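Long-range contact in short chain alcohol dehydrogenase-related dehydrogenase (PDB 3TPC), which probably acts as an oxidoreductase of the short-chain dehydrogenase/reductase family, though its substrate is not known: residues K76-N87 with M123-Q133. Numbering follows the deposited sequence.
Sequences KQEFGHVHGLVN and MIRLAAEVMSQ
Met131, its chain extended beyond CG (chi2 167°), carries its methyl CE up to the backbone N atoms of Gly84 and Leu85, while Leu85, with CG anti to the backbone N (chi1 175°), drops CD2 back onto the helix. This is the Rossmann-type fold of the short-chain dehydrogenases: helix 106-132 lies on the parallel sheet, and central strand 84-87 runs nearly antiparallel to its segment 123-132, the two axes 169° apart and 9.1 Å at closest approach. Met131 CE stops against the backbone, 3.4 Å from both Gly84 N and Leu85 N. The Leu85 side chain crosses that of Met123 at about a right angle, CD2 3.7 Å from Met123 CB, and CD2 also touches Ile124 CG1 and Ala127 CB. Ahead of the strand, Val82 packs crosswise on Val130, Val82 CG2 3.7 Å from Val130 CG1; Ile11 of the neighbouring strand 9-12 touches both Val82 and Leu85. Ile145 of strand 143-148 touches Ile124 and Met131. Arg125, pointing away from the strand, forms a salt bridge with Glu65 and hydrogen-bonds the backbone O of His104 of the second subunit. Asn87 ND2, buried without a polar partner in the model, rests 3.3 Å from Met123 CB.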
ATOM      1  N   LYS D  76       9.680  25.872  25.578  1.00 52.84           N
ATOM      2  CA  LYS D  76      10.719  26.744  25.037  1.00 54.25           C
ATOM      3  C   LYS D  76      11.399  27.539  26.167  1.00 54.91           C
ATOM      4  O   LYS D  76      12.622  27.412  26.353  1.00 55.39           O
ATOM      5  CB  LYS D  76      10.204  27.653  23.933  1.00 54.29           C
ATOM      6  CG  LYS D  76      11.128  27.703  22.748  1.00 57.29           C
ATOM      7  CD  LYS D  76      11.912  28.993  22.683  1.00 62.68           C
ATOM      8  CE  LYS D  76      11.062  30.150  22.115  1.00 64.92           C
ATOM      9  NZ  LYS D  76      10.642  29.925  20.690  1.00 66.18           N
ATOM     10  N   GLN D  77      10.628  28.319  26.932  1.00 54.96           N
ATOM     11  CA  GLN D  77      11.175  29.001  28.116  1.00 55.59           C
ATOM     12  C   GLN D  77      11.893  28.034  29.102  1.00 55.76           C
ATOM     13  O   GLN D  77      13.093  28.212  29.363  1.00 56.22           O
ATOM     14  CB  GLN D  77      10.119  29.872  28.814  1.00 55.40           C
ATOM     15  N   GLU D  78      11.199  27.001  29.590  1.00 55.87           N
ATOM     16  CA  GLU D  78      11.757  26.060  30.600  1.00 56.05           C
ATOM     17  C   GLU D  78      13.013  25.281  30.197  1.00 56.54           C
ATOM     18  O   GLU D  78      13.958  25.204  30.992  1.00 57.23           O
ATOM     19  CB  GLU D  78      10.715  25.050  31.112  1.00 55.63           C
ATOM     20  N   PHE D  79      13.036  24.676  29.004  1.00 56.23           N
ATOM     21  CA  PHE D  79      14.169  23.816  28.632  1.00 55.79           C
ATOM     22  C   PHE D  79      15.055  24.354  27.515  1.00 55.71           C
ATOM     23  O   PHE D  79      16.173  23.884  27.351  1.00 55.94           O
ATOM     24  CB  PHE D  79      13.720  22.388  28.321  1.00 55.93           C
ATOM     25  CG  PHE D  79      12.712  21.846  29.284  1.00 55.87           C
ATOM     26  CD1 PHE D  79      13.098  21.411  30.549  1.00 55.57           C
ATOM     27  CD2 PHE D  79      11.363  21.781  28.931  1.00 56.18           C
ATOM     28  CE1 PHE D  79      12.155  20.897  31.450  1.00 56.15           C
ATOM     29  CE2 PHE D  79      10.408  21.267  29.822  1.00 55.99           C
ATOM     30  CZ  PHE D  79      10.803  20.831  31.086  1.00 56.35           C
ATOM     31  N   GLY D  80      14.565  25.340  26.765  1.00 55.57           N
ATOM     32  CA  GLY D  80      15.374  26.036  25.769  1.00 54.67           C
ATOM     33  C   GLY D  80      15.205  25.549  24.345  1.00 54.38           C
ATOM     34  O   GLY D  80      15.351  26.320  23.399  1.00 55.37           O
ATOM     35  N   HIS D  81      14.928  24.264  24.185  1.00 53.15           N
ATOM     36  CA  HIS D  81      14.782  23.664  22.865  1.00 52.12           C
ATOM     37  C   HIS D  81      13.640  22.675  22.913  1.00 49.48           C
ATOM     38  O   HIS D  81      13.064  22.443  23.958  1.00 49.92           O
ATOM     39  CB  HIS D  81      16.032  22.873  22.465  1.00 53.23           C
ATOM     40  CG  HIS D  81      17.279  23.689  22.396  1.00 57.00           C
ATOM     41  ND1 HIS D  81      18.359  23.466  23.234  1.00 59.91           N
ATOM     42  CD2 HIS D  81      17.626  24.727  21.592  1.00 60.04           C
ATOM     43  CE1 HIS D  81      19.319  24.328  22.939  1.00 62.04           C
ATOM     44  NE2 HIS D  81      18.898  25.110  21.954  1.00 61.82           N
ATOM     45  N   VAL D  82      13.318  22.118  21.758  1.00 46.25           N
ATOM     46  CA  VAL D  82      12.488  20.947  21.640  1.00 42.84           C
ATOM     47  C   VAL D  82      13.180  20.170  20.554  1.00 41.30           C
ATOM     48  O   VAL D  82      13.459  20.733  19.474  1.00 40.89           O
ATOM     49  CB  VAL D  82      11.064  21.322  21.178  1.00 43.00           C
ATOM     50  CG1 VAL D  82      10.254  20.073  20.787  1.00 39.33           C
ATOM     51  CG2 VAL D  82      10.334  22.146  22.274  1.00 42.64           C
ATOM     52  N   HIS D  83      13.458  18.900  20.817  1.00 39.22           N
ATOM     53  CA  HIS D  83      14.069  18.015  19.782  1.00 38.23           C
ATOM     54  C   HIS D  83      13.169  16.905  19.252  1.00 36.52           C
ATOM     55  O   HIS D  83      13.515  16.237  18.254  1.00 36.20           O
ATOM     56  CB  HIS D  83      15.350  17.386  20.310  1.00 38.09           C
ATOM     57  CG  HIS D  83      16.369  18.398  20.702  1.00 42.88           C
ATOM     58  ND1 HIS D  83      16.617  18.733  22.018  1.00 45.83           N
ATOM     59  CD2 HIS D  83      17.168  19.196  19.946  1.00 47.29           C
ATOM     60  CE1 HIS D  83      17.543  19.681  22.052  1.00 49.79           C
ATOM     61  NE2 HIS D  83      17.883  19.991  20.809  1.00 47.89           N
ATOM     62  N   GLY D  84      12.051  16.677  19.951  1.00 34.75           N
ATOM     63  CA  GLY D  84      11.293  15.451  19.809  1.00 32.33           C
ATOM     64  C   GLY D  84       9.832  15.660  20.143  1.00 32.32           C
ATOM     65  O   GLY D  84       9.504  16.255  21.185  1.00 31.66           O
ATOM     66  N   LEU D  85       8.959  15.203  19.235  1.00 30.06           N
ATOM     67  CA  LEU D  85       7.549  15.120  19.491  1.00 28.17           C
ATOM     68  C   LEU D  85       7.170  13.676  19.231  1.00 28.56           C
ATOM     69  O   LEU D  85       7.513  13.151  18.152  1.00 28.14           O
ATOM     70  CB  LEU D  85       6.752  16.091  18.622  1.00 27.63           C
ATOM     71  CG  LEU D  85       5.224  15.961  18.777  1.00 27.28           C
ATOM     72  CD1 LEU D  85       4.696  16.386  20.170  1.00 28.62           C
ATOM     73  CD2 LEU D  85       4.436  16.658  17.694  1.00 23.54           C
ATOM     74  N   VAL D  86       6.550  13.023  20.249  1.00 27.61           N
ATOM     75  CA  VAL D  86       5.899  11.724  20.112  1.00 27.49           C
ATOM     76  C   VAL D  86       4.385  11.865  20.380  1.00 27.46           C
ATOM     77  O   VAL D  86       3.964  12.154  21.515  1.00 27.22           O
ATOM     78  CB  VAL D  86       6.469  10.620  21.046  1.00 28.23           C
ATOM     79  CG1 VAL D  86       5.996   9.237  20.565  1.00 27.17           C
ATOM     80  CG2 VAL D  86       8.023  10.627  21.094  1.00 28.36           C
ATOM     81  N   ASN D  87       3.569  11.692  19.342  1.00 26.77           N
ATOM     82  CA  ASN D  87       2.114  11.839  19.468  1.00 26.79           C
ATOM     83  C   ASN D  87       1.521  10.500  19.847  1.00 27.45           C
ATOM     84  O   ASN D  87       1.491   9.539  19.026  1.00 27.28           O
ATOM     85  CB  ASN D  87       1.468  12.354  18.170  1.00 25.56           C
ATOM     86  CG  ASN D  87       1.880  13.781  17.815  1.00 27.42           C
ATOM     87  OD1 ASN D  87       2.637  13.989  16.875  1.00 30.17           O
ATOM     88  ND2 ASN D  87       1.358  14.773  18.538  1.00 22.53           N
HETATM   89  N   MSE D 123      -0.199  19.695  17.388  1.00 27.26           N
HETATM   90  CA  MSE D 123       1.149  19.446  17.943  1.00 27.98           C
HETATM   91  C   MSE D 123       2.261  19.503  16.906  1.00 27.91           C
HETATM   92  O   MSE D 123       3.313  19.986  17.173  1.00 29.72           O
HETATM   93  CB  MSE D 123       1.227  18.107  18.658  1.00 27.35           C
HETATM   94  CG  MSE D 123       0.410  18.030  19.967  1.00 29.70           C
HETATM   95 SE   MSE D 123       0.773  19.547  21.177  0.50 35.08          SE
HETATM   96  CE  MSE D 123      -0.901  20.305  20.992  1.00 36.35           C
ATOM     97  N   ILE D 124       2.054  18.946  15.754  1.00 27.53           N
ATOM     98  CA  ILE D 124       3.052  18.953  14.738  1.00 27.24           C
ATOM     99  C   ILE D 124       3.364  20.318  14.183  1.00 27.07           C
ATOM    100  O   ILE D 124       4.478  20.690  14.028  1.00 25.75           O
ATOM    101  CB  ILE D 124       2.645  18.034  13.599  1.00 27.20           C
ATOM    102  CG1 ILE D 124       2.776  16.592  14.006  1.00 26.47           C
ATOM    103  CG2 ILE D 124       3.449  18.259  12.431  1.00 24.24           C
ATOM    104  CD1 ILE D 124       2.723  15.691  12.899  1.00 23.51           C
ATOM    105  N   ARG D 125       2.351  21.077  13.898  1.00 26.63           N
ATOM    106  CA  ARG D 125       2.627  22.382  13.422  1.00 28.59           C
ATOM    107  C   ARG D 125       3.335  23.280  14.436  1.00 29.16           C
ATOM    108  O   ARG D 125       4.203  24.030  14.100  1.00 29.26           O
ATOM    109  CB  ARG D 125       1.399  23.030  12.834  1.00 20.00           C
ATOM    110  CG  ARG D 125       0.595  23.741  13.782  1.00 20.00           C
ATOM    111  CD  ARG D 125      -0.822  23.736  13.425  1.00 20.00           C
ATOM    112  NE  ARG D 125      -1.510  24.205  14.583  1.00 20.00           N
ATOM    113  CZ  ARG D 125      -1.788  25.464  14.842  1.00 20.00           C
ATOM    114  NH1 ARG D 125      -1.500  26.396  13.995  1.00 20.00           N
ATOM    115  NH2 ARG D 125      -2.353  25.765  15.957  1.00 20.00           N
ATOM    116  N   LEU D 126       2.915  23.221  15.672  1.00 30.34           N
ATOM    117  CA  LEU D 126       3.582  23.968  16.707  1.00 31.50           C
ATOM    118  C   LEU D 126       4.950  23.524  17.180  1.00 32.14           C
ATOM    119  O   LEU D 126       5.820  24.311  17.312  1.00 33.82           O
ATOM    120  CB  LEU D 126       2.647  24.278  17.850  1.00 31.74           C
ATOM    121  CG  LEU D 126       1.439  25.121  17.477  1.00 30.03           C
ATOM    122  CD1 LEU D 126       0.578  25.274  18.641  1.00 32.15           C
ATOM    123  CD2 LEU D 126       1.784  26.420  16.949  1.00 28.91           C
ATOM    124  N   ALA D 127       5.136  22.243  17.380  1.00 31.38           N
ATOM    125  CA  ALA D 127       6.463  21.708  17.673  1.00 29.90           C
ATOM    126  C   ALA D 127       7.455  21.975  16.559  1.00 29.56           C
ATOM    127  O   ALA D 127       8.620  22.251  16.794  1.00 30.11           O
ATOM    128  CB  ALA D 127       6.377  20.236  17.917  1.00 29.84           C
ATOM    129  N   ALA D 128       7.011  21.817  15.329  1.00 28.25           N
ATOM    130  CA  ALA D 128       7.924  21.861  14.260  1.00 26.86           C
ATOM    131  C   ALA D 128       8.465  23.275  14.140  1.00 27.15           C
ATOM    132  O   ALA D 128       9.653  23.442  13.829  1.00 25.72           O
ATOM    133  CB  ALA D 128       7.250  21.439  12.989  1.00 26.42           C
ATOM    134  N   GLU D 129       7.598  24.267  14.354  1.00 27.06           N
ATOM    135  CA  GLU D 129       7.993  25.667  14.378  1.00 28.71           C
ATOM    136  C   GLU D 129       9.198  25.872  15.319  1.00 29.00           C
ATOM    137  O   GLU D 129      10.223  26.368  14.888  1.00 28.08           O
ATOM    138  CB  GLU D 129       6.830  26.558  14.816  1.00 29.30           C
ATOM    139  CG  GLU D 129       7.275  27.994  15.188  1.00 32.28           C
ATOM    140  CD  GLU D 129       6.123  28.991  15.194  1.00 37.49           C
ATOM    141  OE1 GLU D 129       5.107  28.734  15.882  1.00 37.64           O
ATOM    142  OE2 GLU D 129       6.200  30.011  14.469  1.00 41.82           O
ATOM    143  N   VAL D 130       9.065  25.445  16.587  1.00 29.96           N
ATOM    144  CA  VAL D 130      10.163  25.467  17.536  1.00 30.26           C
ATOM    145  C   VAL D 130      11.407  24.670  17.092  1.00 32.44           C
ATOM    146  O   VAL D 130      12.532  25.209  17.149  1.00 33.69           O
ATOM    147  CB  VAL D 130       9.711  24.993  18.875  1.00 30.51           C
ATOM    148  CG1 VAL D 130      10.897  24.733  19.761  1.00 30.84           C
ATOM    149  CG2 VAL D 130       8.827  26.019  19.502  1.00 29.61           C
HETATM  150  N   MSE D 131      11.235  23.407  16.652  1.00 31.83           N
HETATM  151  CA  MSE D 131      12.377  22.569  16.313  1.00 31.70           C
HETATM  152  C   MSE D 131      13.205  23.296  15.282  1.00 32.76           C
HETATM  153  O   MSE D 131      14.426  23.287  15.342  1.00 34.33           O
HETATM  154  CB  MSE D 131      11.925  21.195  15.774  1.00 31.30           C
HETATM  155  CG  MSE D 131      11.108  20.352  16.795  1.00 28.16           C
HETATM  156 SE   MSE D 131      10.274  18.892  15.853  0.50 18.25          SE
HETATM  157  CE  MSE D 131      10.206  17.735  17.314  1.00 16.25           C
ATOM    158  N   SER D 132      12.487  23.897  14.341  1.00 33.57           N
ATOM    159  CA  SER D 132      12.896  24.813  13.287  1.00 34.59           C
ATOM    160  C   SER D 132      14.017  25.806  13.690  1.00 35.12           C
ATOM    161  O   SER D 132      14.958  26.077  12.919  1.00 33.84           O
ATOM    162  CB  SER D 132      11.610  25.614  12.975  1.00 35.03           C
ATOM    163  OG  SER D 132      11.567  26.290  11.749  1.00 35.87           O
ATOM    164  N   GLN D 133      13.866  26.344  14.907  1.00 35.97           N
ATOM    165  CA  GLN D 133      14.627  27.483  15.394  1.00 36.75           C
ATOM    166  C   GLN D 133      15.885  27.024  16.129  1.00 36.60           C
ATOM    167  O   GLN D 133      16.650  27.851  16.605  1.00 36.88           O
ATOM    168  CB  GLN D 133      13.763  28.317  16.340  1.00 36.60           C
ATOM    169  CG  GLN D 133      12.706  29.194  15.674  1.00 41.01           C
ATOM    170  CD  GLN D 133      11.549  29.561  16.647  1.00 44.79           C
ATOM    171  OE1 GLN D 133      10.482  30.003  16.227  1.00 44.04           O
ATOM    172  NE2 GLN D 133      11.771  29.361  17.949  1.00 46.23           N
TER